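Local coordinates for putative cell invasion protein with MAC/Perforin domain (PDB 3KK7), which belongs to the membrane-attack complex/perforin family and is a putative cell invasion protein, although its precise role is not established, at residues 219-224 with 296-301; 376-381 with 455-460; 393-398 with 424-429. All blocks are in the same frame, centred on the assembly; numbering follows the deposited sequence.

Contact 1: residues 219-224 with 296-301; sequences GGRASA and KTLGGA
Arg221 O receives the amide N of Leu298 at 2.7 Å, the shortest bond of this contact. Thr297 CA lies 3.3 Å from the same Arg221 O, in a CA-H...O contact. The two strands pair antiparallel in the central sheet of the MACPF domain, at the place where the chain turns a corner before Gly220. The bond from Arg221 N back to Leu298 O completes one hydrogen-bonded pair. Ser223 and Lys296 form the next, each N giving to the other's O at 2.9 Å. Between them Ala222 and Thr297 make a non-hydrogen-bonded pair, and Ala222 CB meets Thr297 CG2 at 4.1 Å. These two side chains share a face under Trp323 of helix 321-326, and Thr297 OG1 bonds to Tyr304 N.

The other face carries Arg221, Ser223, Lys296 and Leu298. Arg221 and Leu298 lie side by side and point the same way. The arginine is extended from CG to NE, which carries its guanidinium beyond the leucine. There NH1 bonds to the carbonyls of Ile69 and Ile336. Lys296 NZ forms a salt bridge with Asp71. Just after Leu298, where the strand ends, Gly299 has positive phi (80°), and a side chain there would crowd Gly219 O. Where the apolar part of Arg221 runs alongside the leucine, its CD lies 4.0 Å from Leu298 CD1.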
# COMPACT_ATOMS: atom_id res chain seq x y z
N GLY A 219 -4.97 22.01 -10.40
CA GLY A 219 -4.95 22.89 -11.54
C GLY A 219 -5.38 22.17 -12.80
O GLY A 219 -6.37 21.43 -12.78
N GLY A 220 -4.65 22.43 -13.88
CA GLY A 220 -4.79 21.71 -15.15
C GLY A 220 -3.42 21.18 -15.60
O GLY A 220 -2.42 21.73 -15.23
N ARG A 221 -3.37 20.11 -16.37
CA ARG A 221 -2.10 19.57 -16.84
C ARG A 221 -2.25 18.92 -18.19
O ARG A 221 -3.24 18.24 -18.41
CB ARG A 221 -1.59 18.50 -15.88
CG ARG A 221 -0.38 17.68 -16.33
CD ARG A 221 0.03 16.74 -15.20
NE ARG A 221 1.27 16.02 -15.47
CZ ARG A 221 1.81 15.13 -14.64
NH1 ARG A 221 1.23 14.83 -13.49
NH2 ARG A 221 2.94 14.52 -14.97
N ALA A 222 -1.29 19.13 -19.10
CA ALA A 222 -1.21 18.31 -20.30
C ALA A 222 -0.00 17.40 -20.11
O ALA A 222 1.05 17.83 -19.68
CB ALA A 222 -1.09 19.16 -21.53
N SER A 223 -0.20 16.13 -20.42
CA SER A 223 0.78 15.08 -20.21
C SER A 223 0.95 14.39 -21.53
O SER A 223 -0.02 14.01 -22.15
CB SER A 223 0.23 14.07 -19.22
OG SER A 223 1.13 12.99 -19.09
N ALA A 224 2.19 14.25 -21.98
CA ALA A 224 2.49 13.65 -23.27
C ALA A 224 3.57 12.58 -23.05
O ALA A 224 4.56 12.84 -22.35
CB ALA A 224 2.99 14.72 -24.25
N LYS A 296 -2.73 13.60 -23.04
CA LYS A 296 -3.92 13.52 -22.21
C LYS A 296 -3.94 14.77 -21.37
O LYS A 296 -2.91 15.12 -20.80
CB LYS A 296 -3.91 12.30 -21.28
CG LYS A 296 -5.26 12.13 -20.51
CD LYS A 296 -5.41 10.80 -19.73
CE LYS A 296 -4.63 10.75 -18.43
NZ LYS A 296 -5.06 9.58 -17.61
N THR A 297 -5.09 15.44 -21.29
CA THR A 297 -5.21 16.63 -20.45
C THR A 297 -5.96 16.24 -19.20
O THR A 297 -6.81 15.35 -19.22
CB THR A 297 -5.90 17.79 -21.17
OG1 THR A 297 -7.14 17.35 -21.73
CG2 THR A 297 -5.03 18.33 -22.27
N LEU A 298 -5.59 16.89 -18.10
CA LEU A 298 -6.20 16.67 -16.80
C LEU A 298 -6.88 17.97 -16.43
O LEU A 298 -6.20 18.99 -16.28
CB LEU A 298 -5.17 16.34 -15.74
CG LEU A 298 -4.34 15.08 -15.94
CD1 LEU A 298 -3.48 14.86 -14.71
CD2 LEU A 298 -5.20 13.89 -16.18
N GLY A 299 -8.21 17.94 -16.30
CA GLY A 299 -8.97 19.13 -15.95
C GLY A 299 -9.20 20.02 -17.14
O GLY A 299 -8.88 19.67 -18.27
N GLY A 300 -9.75 21.20 -16.88
CA GLY A 300 -10.10 22.16 -17.94
C GLY A 300 -11.21 21.63 -18.81
O GLY A 300 -11.93 20.71 -18.42
N ALA A 301 -11.35 22.21 -19.99
CA ALA A 301 -12.35 21.79 -20.96
C ALA A 301 -11.70 21.91 -22.30
O ALA A 301 -10.63 22.50 -22.41
CB ALA A 301 -13.57 22.67 -20.88

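Contact 2: residues 376-381 with 455-460; sequences YIEIIK and PNKTIN
The carboxylate of Glu378 takes Lys457 at its oxygen edge. Lys457 NZ lies 2.8 Å from Glu378 OE1, on its syn lone pair, in a salt bridge. Lys457 CD stands off one face, 3.2 Å from OE1. On the opposite face CE1 of Tyr376 lies 4.1 Å from Glu378 CD. OE2 is held by Lys407 NZ and Asn401 ND2. The two side chains, Glu378 and Lys457, cross at about a right angle.

The backbones join through a single parallel bridge, Lys381 with Thr458, in the mixed sheet of the D2 domain. Lys381 N gives to Lys457 O, and Lys381 O receives Ile459 N at 2.9 Å. The strand axes cross at 80°, which fits so short a pairing. Beside the bridge Ile380 CG2 rests on Lys457 CB, while its CD1 meets Ile459 CG2 at 3.6 Å. With CG anti to its carbonyl carbon (chi1 -70°), Lys381 extends along the second segment until NZ bonds to Pro455 O at 2.8 Å, tilted out of the carbonyl plane.

Lys457 NZ and Lys407 NZ lie close together. Glu378 binds both, OE1 holding Lys457 and OE2 holding Lys407, and probably offsets their repulsion; it is likely to stay ionised.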
# COMPACT_ATOMS: atom_id res chain seq x y z
N TYR A 376 -5.78 -21.54 12.76
CA TYR A 376 -5.43 -22.73 13.51
C TYR A 376 -4.27 -22.43 14.43
O TYR A 376 -3.46 -21.57 14.13
CB TYR A 376 -5.03 -23.88 12.57
CG TYR A 376 -3.85 -23.58 11.67
CD1 TYR A 376 -2.55 -23.83 12.09
CD2 TYR A 376 -4.05 -23.07 10.39
CE1 TYR A 376 -1.45 -23.57 11.25
CE2 TYR A 376 -2.98 -22.80 9.55
CZ TYR A 376 -1.68 -23.04 9.98
OH TYR A 376 -0.63 -22.77 9.14
N ILE A 377 -4.18 -23.16 15.53
CA ILE A 377 -3.07 -23.06 16.44
C ILE A 377 -2.14 -24.22 16.14
O ILE A 377 -2.60 -25.36 16.06
CB ILE A 377 -3.53 -23.18 17.88
CG1 ILE A 377 -4.46 -22.00 18.22
CG2 ILE A 377 -2.32 -23.22 18.80
CD1 ILE A 377 -5.00 -22.03 19.64
N GLU A 378 -0.86 -23.95 15.95
CA GLU A 378 0.14 -25.00 15.78
C GLU A 378 1.08 -24.94 17.00
O GLU A 378 1.62 -23.87 17.32
CB GLU A 378 0.89 -24.88 14.45
CG GLU A 378 1.64 -23.55 14.23
CD GLU A 378 2.28 -23.43 12.85
OE1 GLU A 378 2.66 -24.48 12.30
OE2 GLU A 378 2.40 -22.28 12.32
N ILE A 379 1.23 -26.07 17.71
CA ILE A 379 2.15 -26.15 18.85
C ILE A 379 3.47 -26.67 18.29
O ILE A 379 3.57 -27.84 17.88
CB ILE A 379 1.63 -27.10 19.97
CG1 ILE A 379 0.24 -26.67 20.45
CG2 ILE A 379 2.63 -27.13 21.13
CD1 ILE A 379 -0.62 -27.80 20.97
N ILE A 380 4.46 -25.80 18.23
CA ILE A 380 5.72 -26.15 17.60
C ILE A 380 6.87 -25.66 18.46
O ILE A 380 6.67 -25.32 19.61
CB ILE A 380 5.78 -25.58 16.16
CG1 ILE A 380 5.62 -24.05 16.17
CG2 ILE A 380 4.70 -26.23 15.30
CD1 ILE A 380 6.15 -23.37 14.91
N LYS A 381 8.06 -25.64 17.90
CA LYS A 381 9.27 -25.32 18.63
C LYS A 381 9.76 -23.93 18.25
O LYS A 381 9.78 -23.58 17.08
CB LYS A 381 10.34 -26.37 18.34
CG LYS A 381 10.03 -27.71 18.97
CD LYS A 381 11.09 -28.76 18.66
CE LYS A 381 10.82 -30.04 19.44
NZ LYS A 381 11.31 -31.27 18.77
N PRO A 455 6.68 -31.67 16.19
CA PRO A 455 7.99 -31.55 16.82
C PRO A 455 9.12 -31.12 15.88
O PRO A 455 10.13 -30.64 16.35
CB PRO A 455 8.24 -32.95 17.38
CG PRO A 455 7.46 -33.86 16.51
CD PRO A 455 6.29 -33.08 15.97
N ASN A 456 8.95 -31.29 14.57
CA ASN A 456 10.00 -30.91 13.63
C ASN A 456 9.83 -29.52 12.98
O ASN A 456 10.67 -29.10 12.18
CB ASN A 456 10.16 -32.00 12.56
CG ASN A 456 10.59 -33.34 13.15
OD1 ASN A 456 11.28 -33.39 14.18
ND2 ASN A 456 10.19 -34.44 12.50
N LYS A 457 8.77 -28.79 13.34
CA LYS A 457 8.58 -27.44 12.81
C LYS A 457 9.20 -26.43 13.77
O LYS A 457 8.86 -26.40 14.95
CB LYS A 457 7.10 -27.11 12.59
CG LYS A 457 6.87 -26.25 11.34
CD LYS A 457 5.51 -25.50 11.35
CE LYS A 457 5.13 -24.92 9.94
NZ LYS A 457 3.94 -23.98 9.91
N THR A 458 10.12 -25.60 13.28
CA THR A 458 10.68 -24.53 14.09
C THR A 458 10.14 -23.17 13.64
O THR A 458 9.75 -22.99 12.49
CB THR A 458 12.22 -24.52 14.04
OG1 THR A 458 12.65 -24.38 12.69
CG2 THR A 458 12.80 -25.80 14.63
N ILE A 459 10.08 -22.22 14.55
CA ILE A 459 9.79 -20.84 14.19
C ILE A 459 10.77 -19.99 14.98
O ILE A 459 10.91 -20.15 16.19
CB ILE A 459 8.31 -20.46 14.44
CG1 ILE A 459 8.00 -19.10 13.81
CG2 ILE A 459 7.98 -20.50 15.92
CD1 ILE A 459 6.51 -18.77 13.74
N ASN A 460 11.49 -19.12 14.27
CA ASN A 460 12.55 -18.32 14.88
C ASN A 460 12.32 -16.77 14.80
O ASN A 460 12.75 -16.11 13.86
CB ASN A 460 13.89 -18.70 14.26
CG ASN A 460 15.06 -18.02 14.93
OD1 ASN A 460 15.02 -17.73 16.14
ND2 ASN A 460 16.11 -17.76 14.16

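Contact 3: residues 393-398 with 424-429; sequences LYDIVP and KANSIP
Asn426 and Tyr394 make the polar bond of this contact. ND2 of Asn426 gives to Tyr394 O at 2.8 Å. The bond is nearly straight at the hydrogen (165°) and uses a lone pair in the carbonyl plane. The acceptor also lies close to the plane of the amide, so the bond helps to fix how that group is turned. Asn426 has CG anti to its carbonyl carbon (chi1 -66°), which brings the amide up against the strand. Asp395 OD1 is 4.1 Å from Asn426 ND2, too far to bond. It instead accepts a weak bond from the N of Ile396.

Van der Waals contacts fall on both sides of this bond. Ile396 points toward the loop and passes obliquely beside the amide. Its CD1 lies 3.7 Å from Asn426 CB and 3.4 Å from Asn426 OD1. Leu393 CD2 meets Lys424 CB at 3.9 Å, and the lysine chain then leads away. Replacing Asn426 by an alanine would probably leave Tyr394 O without this donor and open a gap beside Ile396.

Backbone bonds shape the loop itself. Ser427 N gives to Lys424 O and Ile428 N to Ala425 O; 425-427 have helical backbone angles but lack the regular helix bonds. Ile428 is then the N-cap of helix 429-443. Phe432 and Lys435 of that helix also touch Ile396. The arrangement is that of a helix packed on a beta sheet in the D2 domain, with the loop before the helix pinned to a strand by a side-chain amide.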
# COMPACT_ATOMS: atom_id res chain seq x y z
N LEU A 393 18.72 -25.15 21.13
CA LEU A 393 17.74 -25.41 22.20
C LEU A 393 16.44 -24.65 21.94
O LEU A 393 16.46 -23.46 21.57
CB LEU A 393 18.28 -24.97 23.54
CG LEU A 393 19.58 -25.59 24.02
CD1 LEU A 393 20.04 -24.83 25.27
CD2 LEU A 393 19.37 -27.07 24.28
N TYR A 394 15.32 -25.33 22.18
CA TYR A 394 14.02 -24.84 21.80
C TYR A 394 13.01 -24.90 22.93
O TYR A 394 13.08 -25.77 23.80
CB TYR A 394 13.50 -25.70 20.67
CG TYR A 394 14.32 -25.66 19.40
CD1 TYR A 394 14.06 -24.69 18.42
CD2 TYR A 394 15.31 -26.59 19.16
CE1 TYR A 394 14.80 -24.66 17.24
CE2 TYR A 394 16.05 -26.57 17.99
CZ TYR A 394 15.78 -25.61 17.03
OH TYR A 394 16.51 -25.57 15.86
N ASP A 395 12.06 -23.95 22.91
CA ASP A 395 10.88 -23.99 23.75
C ASP A 395 9.73 -24.52 22.88
O ASP A 395 9.81 -24.48 21.65
CB ASP A 395 10.56 -22.57 24.28
CG ASP A 395 9.48 -22.57 25.40
OD1 ASP A 395 9.15 -23.64 25.93
OD2 ASP A 395 8.98 -21.47 25.77
N ILE A 396 8.69 -25.05 23.52
CA ILE A 396 7.50 -25.52 22.81
C ILE A 396 6.46 -24.45 23.02
O ILE A 396 6.17 -24.07 24.15
CB ILE A 396 7.01 -26.85 23.38
CG1 ILE A 396 8.09 -27.92 23.21
CG2 ILE A 396 5.73 -27.30 22.68
CD1 ILE A 396 7.82 -29.19 24.00
N VAL A 397 5.87 -24.00 21.92
CA VAL A 397 5.03 -22.81 21.90
C VAL A 397 3.76 -23.00 21.03
O VAL A 397 3.82 -23.60 19.95
CB VAL A 397 5.88 -21.64 21.37
CG1 VAL A 397 5.04 -20.69 20.61
CG2 VAL A 397 6.59 -20.93 22.53
N PRO A 398 2.60 -22.50 21.50
CA PRO A 398 1.44 -22.43 20.63
C PRO A 398 1.55 -21.19 19.76
O PRO A 398 1.90 -20.13 20.26
CB PRO A 398 0.28 -22.28 21.61
CG PRO A 398 0.85 -21.65 22.80
CD PRO A 398 2.29 -21.99 22.86
N LYS A 424 16.52 -28.73 26.36
CA LYS A 424 16.89 -29.91 25.56
C LYS A 424 15.88 -31.07 25.70
O LYS A 424 15.75 -31.90 24.79
CB LYS A 424 18.30 -30.38 25.96
CG LYS A 424 18.85 -31.54 25.13
CD LYS A 424 20.35 -31.73 25.39
CE LYS A 424 20.89 -33.04 24.83
NZ LYS A 424 22.36 -33.14 25.05
N ALA A 425 15.18 -31.12 26.84
CA ALA A 425 14.14 -32.13 27.08
C ALA A 425 12.88 -31.90 26.23
O ALA A 425 12.05 -32.80 26.13
CB ALA A 425 13.79 -32.20 28.57
N ASN A 426 12.74 -30.71 25.64
CA ASN A 426 11.67 -30.46 24.69
C ASN A 426 11.90 -31.20 23.36
O ASN A 426 10.98 -31.31 22.53
CB ASN A 426 11.50 -28.95 24.44
CG ASN A 426 11.01 -28.18 25.67
OD1 ASN A 426 10.18 -28.68 26.42
ND2 ASN A 426 11.52 -26.96 25.86
N SER A 427 13.13 -31.68 23.16
CA SER A 427 13.51 -32.51 22.00
C SER A 427 13.21 -33.98 22.18
O SER A 427 13.35 -34.74 21.23
CB SER A 427 15.00 -32.38 21.70
OG SER A 427 15.26 -31.09 21.18
N ILE A 428 12.83 -34.37 23.40
CA ILE A 428 12.41 -35.74 23.67
C ILE A 428 10.93 -35.87 23.28
O ILE A 428 10.09 -35.12 23.79
CB ILE A 428 12.62 -36.11 25.18
CG1 ILE A 428 14.12 -36.09 25.52
CG2 ILE A 428 11.98 -37.48 25.49
CD1 ILE A 428 14.44 -35.85 27.00
N PRO A 429 10.60 -36.82 22.37
CA PRO A 429 9.20 -37.07 21.96
C PRO A 429 8.19 -37.19 23.11
O PRO A 429 7.03 -36.81 22.94
CB PRO A 429 9.30 -38.41 21.22
CG PRO A 429 10.69 -38.47 20.69
CD PRO A 429 11.55 -37.69 21.64

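From the N terminus, contact 1 comes first. It closes a loop of 71 residues within the MACPF domain and joins strands 220-230 and 288-298. The chain then reaches the D2 domain, on the opposite side of the chain's centre, with about 42 Å between the nearest atoms of contacts 1 and 2. Contact 2 opens at 376-381 and closes only at 455-460. Contact 3 is nested inside that loop, tying strand 392-401 to the loop before helix 429-443. Contacts 2 and 3 share one sheet. Ile380 O and Val397 N are probably hydrogen-bonded, and Thr458 CG2 packs on Tyr394 CE1. Together they tie strands 457-459 and 392-401, and the loop before helix 429-443, to strand 376-386.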